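Cadherin-23 (PDB 5UZ8) is a calcium-binding cell-adhesion protein of hearing, and probably carries force in mechanotransduction through its chain of extracellular cadherin repeats. Local coordinates at residues F223-P226 against Q227-T230. Numbering follows the deposited sequence. Where two conformers were deposited one is given.
Sequences FSKP and QFST
Lys225 lies across the Phe228 ring, and this is where the loop packs closely. Its CE sits over one face, 3.7 Å from the centroid of the Phe228 ring, a CH-pi contact shifted toward the CE2–CD2 side. Further back along the same chain, CG of Lys225 comes within 3.7 Å of CZ of Phe228. The lysine gets there because chi1 of 60° sets CG between its own N and carbonyl carbon, and from CG on the chain runs extended past the ring. Ser224 closes in on the far end of the ring, its OG 3.5 Å from CZ of Phe228 on an oblique approach. Phe223 is a looser neighbour: its CB stands at the ring edge, 4.4 Å from CE1 of Phe228, while its side chain rests on Val295, Ala297 and Ala247.

Residues 223-226 are the last part of the loop between strand 204-214 and strand 227-233, the edge strand that begins at Gln227 and pairs in parallel with strand 306-316 in the cadherin repeat's Greek-key beta sandwich. Backbone bonds from Pro226 and Phe228 to Met310 start that pairing, and Thr309 OG1 holds the carbonyl O of Lys225.

The exposed end of the contact is polar. Running on beyond the ring, the ammonium of Lys225 donates to a water 3.0 Å from NZ, and the same water takes the backbone N-H of Ser229, tying the lysine tip to the strand indirectly. Gln227 leads away from the loop and bends at chi2 (70°), which brings NE2 back to the O of Phe228 at 3.0 Å. That bond is fairly straight at the hydrogen (162°), although the donor stands tilted out of the carbonyl plane; NE2 also bonds Asn292 OD1.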
ATOM      1  N   PHE A 223      -8.273  36.643 -18.190  1.00 20.11           N
ATOM      2  CA  PHE A 223      -8.451  36.894 -19.624  1.00 20.94           C
ATOM      3  C   PHE A 223      -7.133  36.693 -20.408  1.00 23.20           C
ATOM      4  O   PHE A 223      -6.020  36.771 -19.863  1.00 23.65           O
ATOM      5  CB  PHE A 223      -8.985  38.305 -19.817  1.00 20.16           C
ATOM      6  CG  PHE A 223     -10.360  38.518 -19.246  1.00 18.56           C
ATOM      7  CD1 PHE A 223     -11.494  38.288 -20.018  1.00 18.51           C
ATOM      8  CD2 PHE A 223     -10.530  38.947 -17.945  1.00 18.03           C
ATOM      9  CE1 PHE A 223     -12.767  38.506 -19.506  1.00 17.49           C
ATOM     10  CE2 PHE A 223     -11.805  39.172 -17.415  1.00 16.88           C
ATOM     11  CZ  PHE A 223     -12.923  38.939 -18.196  1.00 17.15           C
ATOM     12  N   SER A 224      -7.268  36.485 -21.709  1.00 25.25           N
ATOM     13  CA  SER A 224      -6.121  36.159 -22.571  1.00 27.74           C
ATOM     14  C   SER A 224      -5.138  37.311 -22.768  1.00 28.37           C
ATOM     15  O   SER A 224      -3.953  37.083 -23.013  1.00 30.76           O
ATOM     16  CB  SER A 224      -6.617  35.702 -23.938  1.00 29.28           C
ATOM     17  OG  SER A 224      -7.287  36.759 -24.597  1.00 29.54           O
ATOM     18  N   LYS A 225      -5.634  38.544 -22.672  1.00 27.76           N
ATOM     19  CA  LYS A 225      -4.781  39.715 -22.771  1.00 28.12           C
ATOM     20  C   LYS A 225      -5.381  40.867 -21.970  1.00 26.36           C
ATOM     21  O   LYS A 225      -6.543  40.810 -21.610  1.00 24.13           O
ATOM     22  CB  LYS A 225      -4.600  40.086 -24.254  1.00 30.18           C
ATOM     23  CG  LYS A 225      -5.889  40.400 -24.987  1.00 29.63           C
ATOM     24  CD  LYS A 225      -5.657  40.613 -26.471  1.00 31.89           C
ATOM     25  CE  LYS A 225      -6.978  40.824 -27.175  1.00 31.33           C
ATOM     26  NZ  LYS A 225      -6.802  41.255 -28.580  1.00 33.16           N
ATOM     27  N   PRO A 226      -4.578  41.899 -21.679  1.00 27.18           N
ATOM     28  CA  PRO A 226      -5.030  42.978 -20.831  1.00 26.91           C
ATOM     29  C   PRO A 226      -5.876  44.062 -21.510  1.00 26.36           C
ATOM     30  O   PRO A 226      -6.422  44.923 -20.804  1.00 26.33           O
ATOM     31  CB  PRO A 226      -3.717  43.569 -20.295  1.00 28.47           C
ATOM     32  CG  PRO A 226      -2.734  43.344 -21.410  1.00 30.60           C
ATOM     33  CD  PRO A 226      -3.132  42.006 -21.978  1.00 29.89           C
ATOM     34  N   GLN A 227      -5.977  44.051 -22.842  1.00 27.36           N
ATOM     35  CA  GLN A 227      -6.671  45.129 -23.574  1.00 27.46           C
ATOM     36  C   GLN A 227      -7.331  44.554 -24.823  1.00 27.15           C
ATOM     37  O   GLN A 227      -6.666  43.960 -25.675  1.00 27.99           O
ATOM     38  CB  GLN A 227      -5.705  46.263 -23.928  1.00 29.96           C
ATOM     39  CG  GLN A 227      -6.325  47.479 -24.632  1.00 30.54           C
ATOM     40  CD  GLN A 227      -7.223  48.318 -23.723  1.00 29.91           C
ATOM     41  OE1 GLN A 227      -6.739  49.004 -22.808  1.00 31.40           O
ATOM     42  NE2 GLN A 227      -8.523  48.291 -23.982  1.00 27.69           N
ATOM     43  N   PHE A 228      -8.655  44.661 -24.877  1.00 25.04           N
ATOM     44  CA  PHE A 228      -9.406  44.327 -26.068  1.00 25.69           C
ATOM     45  C   PHE A 228      -9.913  45.645 -26.616  1.00 26.20           C
ATOM     46  O   PHE A 228     -10.081  46.607 -25.861  1.00 24.84           O
ATOM     47  CB  PHE A 228     -10.593  43.451 -25.745  1.00 24.43           C
ATOM     48  CG  PHE A 228     -10.214  42.075 -25.291  1.00 24.54           C
ATOM     49  CD1 PHE A 228      -9.746  41.864 -24.006  1.00 23.93           C
ATOM     50  CD2 PHE A 228     -10.310  40.996 -26.153  1.00 25.65           C
ATOM     51  CE1 PHE A 228      -9.401  40.592 -23.582  1.00 23.87           C
ATOM     52  CE2 PHE A 228      -9.935  39.720 -25.738  1.00 25.60           C
ATOM     53  CZ  PHE A 228      -9.486  39.521 -24.454  1.00 24.92           C
ATOM     54  N   SER A 229     -10.168  45.674 -27.919  1.00 27.92           N
ATOM     55  CA  SER A 229     -10.678  46.882 -28.582  0.50 28.28           C
ATOM     56  C   SER A 229     -11.738  46.491 -29.592  1.00 28.98           C
ATOM     57  O   SER A 229     -11.588  45.496 -30.304  1.00 29.07           O
ATOM     58  CB  SER A 229      -9.554  47.635 -29.289  0.50 30.42           C
ATOM     59  OG  SER A 229      -8.906  46.797 -30.227  0.50 32.23           O
ATOM     60  N   THR A 230     -12.820  47.273 -29.647  1.00 28.66           N
ATOM     61  CA  THR A 230     -13.870  47.032 -30.624  1.00 29.55           C
ATOM     62  C   THR A 230     -14.547  48.341 -31.015  1.00 28.72           C
ATOM     63  O   THR A 230     -14.264  49.400 -30.434  1.00 26.85           O
ATOM     64  CB  THR A 230     -14.927  46.033 -30.087  1.00 29.58           C
ATOM     65  OG1 THR A 230     -15.828  45.693 -31.158  1.00 32.46           O
ATOM     66  CG2 THR A 230     -15.703  46.638 -28.939  1.00 28.25           C
TER
HETATM   67  O   HOH W   1      -9.116  43.005 -29.315  1.00 15.67           O